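PDB 4XMR: putative methyl-accepting chemotaxis signal transduction protein from Campylobacter jejuni subsp. jejuni serotype O:2, which probably senses amino acids such as isoleucine through a tandem PAS sensory domain and relays the signal across the membrane to control chemotaxis. Local coordinates for residues L21-T25 with T173-L179; D200-V204 with F217-L221. All blocks are in the same frame, centred on the assembly; numbering follows the deposited sequence.

Contact 1. Residues L21-T25 with T173-L179; sequences LLKVT and TPGNTFL
The axis of helix segment Leu-21 to Thr-25 passes 8.8 Å from that of strand 177-179, their directions 37° apart, with Leu-21 facing Gly-175 and Thr-25 facing Thr-173. Here the long helix 9-48 of the tandem PAS sensory domain lies against the second of its two PAS sheets and the turn that enters it. The Leu-21 methyls divide the turn between them: CD2 lies 3.7 Å from Pro-174 CG, and CD1 sits 3.8 Å from Gly-175 CA. Val-24 packs more loosely on Pro-174, and on Pro-174 of the second subunit too, which brings the dimer partner to this edge. At the far end Thr-25 splits its branches. OG1 stands anti to the carbonyl carbon (chi1 -73°), which leaves CG2 anti to the backbone N; that methyl slides past Leu-179 CD2 at 3.9 Å, while OG1 faces the threonines. Thr-25 OG1 comes 2.8 Å from Thr-177 OG1, which may donate to it, although that proton has a rival acceptor. Thr-173 OG1, close by, is hydrogen-bonded to Val-170 O. A water bridges helix and turn: it accepts from Thr-25 OG1 and donates to Pro-174 O and, at 2.7 Å, to Leu-21 O.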
# COMPACT_ATOMS: atom_id res chain seq x y z
N LEU B 21 -5.34 -14.99 7.90
CA LEU B 21 -5.69 -13.62 8.26
C LEU B 21 -4.59 -12.93 9.06
O LEU B 21 -4.33 -11.74 8.85
CB LEU B 21 -7.03 -13.56 8.99
CG LEU B 21 -8.21 -14.09 8.17
CD1 LEU B 21 -9.48 -13.83 8.93
CD2 LEU B 21 -8.26 -13.48 6.78
N LEU B 22 -3.93 -13.66 9.95
CA LEU B 22 -2.78 -13.09 10.64
C LEU B 22 -1.71 -12.66 9.64
O LEU B 22 -1.12 -11.57 9.77
CB LEU B 22 -2.23 -14.09 11.66
CG LEU B 22 -1.02 -13.60 12.45
CD1 LEU B 22 -1.32 -12.30 13.20
CD2 LEU B 22 -0.57 -14.69 13.42
N LYS B 23 -1.47 -13.49 8.62
CA LYS B 23 -0.46 -13.17 7.61
C LYS B 23 -0.85 -11.92 6.81
O LYS B 23 0.03 -11.15 6.43
CB LYS B 23 -0.19 -14.36 6.68
CG LYS B 23 1.01 -14.12 5.75
CD LYS B 23 1.45 -15.35 5.00
CE LYS B 23 2.61 -15.01 4.07
NZ LYS B 23 3.75 -14.38 4.80
N VAL B 24 -2.14 -11.69 6.58
CA VAL B 24 -2.55 -10.45 5.92
C VAL B 24 -2.13 -9.23 6.75
O VAL B 24 -1.67 -8.22 6.21
CB VAL B 24 -4.06 -10.42 5.65
CG1 VAL B 24 -4.50 -9.04 5.14
CG2 VAL B 24 -4.44 -11.49 4.64
N THR B 25 -2.30 -9.32 8.07
CA THR B 25 -1.87 -8.21 8.92
C THR B 25 -0.34 -8.09 8.94
O THR B 25 0.18 -6.97 8.89
CB THR B 25 -2.50 -8.33 10.33
OG1 THR B 25 -3.89 -7.99 10.24
CG2 THR B 25 -1.83 -7.40 11.34
N THR B 173 -8.19 -4.56 7.81
CA THR B 173 -7.93 -5.96 7.50
C THR B 173 -8.99 -6.88 8.09
O THR B 173 -9.55 -6.60 9.15
CB THR B 173 -6.56 -6.42 8.04
OG1 THR B 173 -6.56 -6.38 9.47
CG2 THR B 173 -5.42 -5.57 7.47
N PRO B 174 -9.27 -8.00 7.41
CA PRO B 174 -10.16 -9.00 8.02
C PRO B 174 -9.57 -9.62 9.29
O PRO B 174 -8.37 -9.52 9.56
CB PRO B 174 -10.26 -10.08 6.94
CG PRO B 174 -8.99 -9.90 6.12
CD PRO B 174 -8.73 -8.43 6.11
N GLY B 175 -10.43 -10.26 10.06
CA GLY B 175 -9.99 -10.93 11.27
C GLY B 175 -9.80 -9.99 12.44
O GLY B 175 -9.57 -8.78 12.28
N ASN B 176 -9.88 -10.57 13.64
CA ASN B 176 -9.65 -9.82 14.86
C ASN B 176 -8.15 -9.73 15.11
O ASN B 176 -7.61 -10.41 16.01
CB ASN B 176 -10.36 -10.47 16.03
CG ASN B 176 -10.24 -9.67 17.29
OD1 ASN B 176 -10.40 -8.44 17.27
ND2 ASN B 176 -9.96 -10.34 18.40
N THR B 177 -7.49 -8.92 14.29
CA THR B 177 -6.04 -8.79 14.35
C THR B 177 -5.64 -7.48 15.01
O THR B 177 -6.37 -6.49 14.97
CB THR B 177 -5.40 -8.90 12.97
OG1 THR B 177 -5.94 -7.86 12.14
CG2 THR B 177 -5.69 -10.25 12.32
N PHE B 178 -4.46 -7.49 15.62
CA PHE B 178 -3.96 -6.32 16.33
C PHE B 178 -2.45 -6.37 16.45
O PHE B 178 -1.84 -7.41 16.20
CB PHE B 178 -4.67 -6.12 17.69
CG PHE B 178 -4.73 -7.36 18.56
CD1 PHE B 178 -5.73 -8.31 18.37
CD2 PHE B 178 -3.84 -7.54 19.62
CE1 PHE B 178 -5.81 -9.44 19.18
CE2 PHE B 178 -3.92 -8.68 20.43
CZ PHE B 178 -4.91 -9.62 20.21
N LEU B 179 -1.85 -5.23 16.78
CA LEU B 179 -0.40 -5.09 16.87
C LEU B 179 0.00 -4.54 18.22
O LEU B 179 -0.62 -3.60 18.72
CB LEU B 179 0.12 -4.10 15.83
CG LEU B 179 -0.05 -4.36 14.35
CD1 LEU B 179 0.63 -3.22 13.58
CD2 LEU B 179 0.53 -5.71 13.96
O HOH W 1 -5.65 -9.43 8.66

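Contact 2. Residues D200-V204 with F217-L221; sequences DHSPV and FSYKL
The Tyr-219 ring carries Val-204 CB over one face, a CH-pi contact with CB 4.2 Å from the ring centroid and 19° off the normal, shifted toward the rim. Beside it Pro-203 CB meets the same ring obliquely, 3.7 Å from Tyr-219 CD2. The Phe-217 ring takes Val-204 differently: the methyl CG2 lies in the ring plane at its edge, 3.9 Å from Phe-217 CZ, while Val-204 O approaches the ring obliquely. Val-204 CG2, anti to the backbone N, reaches Phe-217 while CB stays over Tyr-219, so one valine serves two aromatic side chains two residues apart on the strand. Tyr-219 OH points on to Arg-226 NE, its hydrogen-bond partner on the neighbouring strand 224-233. This is the first turn of helix 202-211 laid over strand 217-221, the last strand in order across the antiparallel sheet of the second PAS module. Phe-217 also touches Cys-230, whose disulfide to Cys-239 joins two inner strands. Farther along, Pro-203 presses its CB to 3.3 Å from Lys-220 O and its CG to 3.9 Å from Leu-221 CD1. The other Leu-221 methyl, CD2, is 3.6 Å from Asp-200 O. With CG anti to its N (chi1 -177°), the Asp-200 carboxylate turns back toward the helix start, where Ser-202 N makes a 3.1 Å capping bond to OD1 from 51° above the carboxylate plane.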
# COMPACT_ATOMS: atom_id res chain seq x y z
N ASP B 200 -7.05 -5.45 29.27
CA ASP B 200 -5.92 -6.22 29.80
C ASP B 200 -5.34 -7.15 28.74
O ASP B 200 -5.95 -8.16 28.39
CB ASP B 200 -6.37 -7.01 31.02
CG ASP B 200 -5.24 -7.78 31.67
OD1 ASP B 200 -4.06 -7.50 31.36
OD2 ASP B 200 -5.52 -8.65 32.52
N HIS B 201 -4.15 -6.81 28.25
CA HIS B 201 -3.50 -7.62 27.23
C HIS B 201 -2.49 -8.63 27.78
O HIS B 201 -1.88 -9.36 27.02
CB HIS B 201 -2.83 -6.72 26.20
CG HIS B 201 -3.80 -5.92 25.39
ND1 HIS B 201 -4.61 -6.49 24.43
CD2 HIS B 201 -4.09 -4.60 25.40
CE1 HIS B 201 -5.36 -5.55 23.88
NE2 HIS B 201 -5.07 -4.40 24.45
N SER B 202 -2.34 -8.66 29.10
CA SER B 202 -1.44 -9.62 29.74
C SER B 202 -1.73 -11.09 29.37
O SER B 202 -0.81 -11.83 29.04
CB SER B 202 -1.42 -9.43 31.26
OG SER B 202 -0.88 -8.16 31.61
N PRO B 203 -3.01 -11.52 29.42
CA PRO B 203 -3.25 -12.93 29.09
C PRO B 203 -2.76 -13.34 27.69
O PRO B 203 -2.13 -14.39 27.56
CB PRO B 203 -4.77 -13.06 29.20
CG PRO B 203 -5.14 -12.04 30.22
CD PRO B 203 -4.25 -10.87 29.90
N VAL B 204 -3.01 -12.53 26.67
CA VAL B 204 -2.57 -12.92 25.33
C VAL B 204 -1.04 -12.89 25.22
O VAL B 204 -0.43 -13.80 24.65
CB VAL B 204 -3.26 -12.11 24.20
CG1 VAL B 204 -2.78 -10.68 24.18
CG2 VAL B 204 -3.04 -12.80 22.85
N PHE B 217 -2.63 -20.93 20.70
CA PHE B 217 -2.69 -21.17 22.13
C PHE B 217 -4.05 -20.80 22.70
O PHE B 217 -4.75 -19.94 22.16
CB PHE B 217 -1.60 -20.38 22.85
CG PHE B 217 -1.57 -18.92 22.49
CD1 PHE B 217 -2.48 -18.02 23.04
CD2 PHE B 217 -0.61 -18.44 21.61
CE1 PHE B 217 -2.44 -16.67 22.71
CE2 PHE B 217 -0.57 -17.09 21.27
CZ PHE B 217 -1.47 -16.21 21.82
N SER B 218 -4.40 -21.43 23.82
CA SER B 218 -5.58 -21.05 24.58
C SER B 218 -5.19 -20.05 25.65
O SER B 218 -4.09 -20.10 26.20
CB SER B 218 -6.23 -22.28 25.22
OG SER B 218 -6.74 -23.15 24.23
N TYR B 219 -6.10 -19.13 25.93
CA TYR B 219 -5.92 -18.19 27.03
C TYR B 219 -7.29 -17.71 27.47
O TYR B 219 -8.29 -17.99 26.80
CB TYR B 219 -5.01 -17.02 26.63
CG TYR B 219 -5.66 -15.99 25.72
CD1 TYR B 219 -5.79 -16.22 24.36
CD2 TYR B 219 -6.14 -14.79 26.24
CE1 TYR B 219 -6.38 -15.29 23.53
CE2 TYR B 219 -6.73 -13.84 25.41
CZ TYR B 219 -6.84 -14.10 24.06
OH TYR B 219 -7.43 -13.17 23.24
N LYS B 220 -7.35 -17.00 28.59
CA LYS B 220 -8.63 -16.49 29.06
C LYS B 220 -8.55 -15.04 29.48
O LYS B 220 -7.53 -14.59 30.01
CB LYS B 220 -9.18 -17.34 30.21
CG LYS B 220 -8.35 -17.29 31.48
CD LYS B 220 -8.97 -18.11 32.60
CE LYS B 220 -8.16 -17.98 33.88
NZ LYS B 220 -8.73 -18.77 35.00
N LEU B 221 -9.62 -14.30 29.21
CA LEU B 221 -9.78 -12.95 29.74
C LEU B 221 -11.22 -12.76 30.19
O LEU B 221 -12.15 -13.14 29.47
CB LEU B 221 -9.42 -11.90 28.69
CG LEU B 221 -9.53 -10.45 29.19
CD1 LEU B 221 -8.54 -10.18 30.32
CD2 LEU B 221 -9.34 -9.46 28.05

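Overall arrangement
From the N terminus, helix 9-48 supplies the first half of contact 1. The chain then builds the first PAS module, with the isoleucine pocket, and helix 163-171 before 173-179 returns to the same helix, closing a loop of 147 residues. Contact 2 follows in series: only 12 residues, mostly helix 202-211, separate its segments. Both contacts reach one five-stranded sheet, from opposite faces: helix 9-48 packs on one face at strand 177-180, helix 202-211 on the other at strand 217-221. Strands 236-243 and 224-233 run between those two strands, and neighbouring residues Ile-240 and Thr-241 serve contacts 1 and 2 respectively. The contact centres are about 17 Å apart.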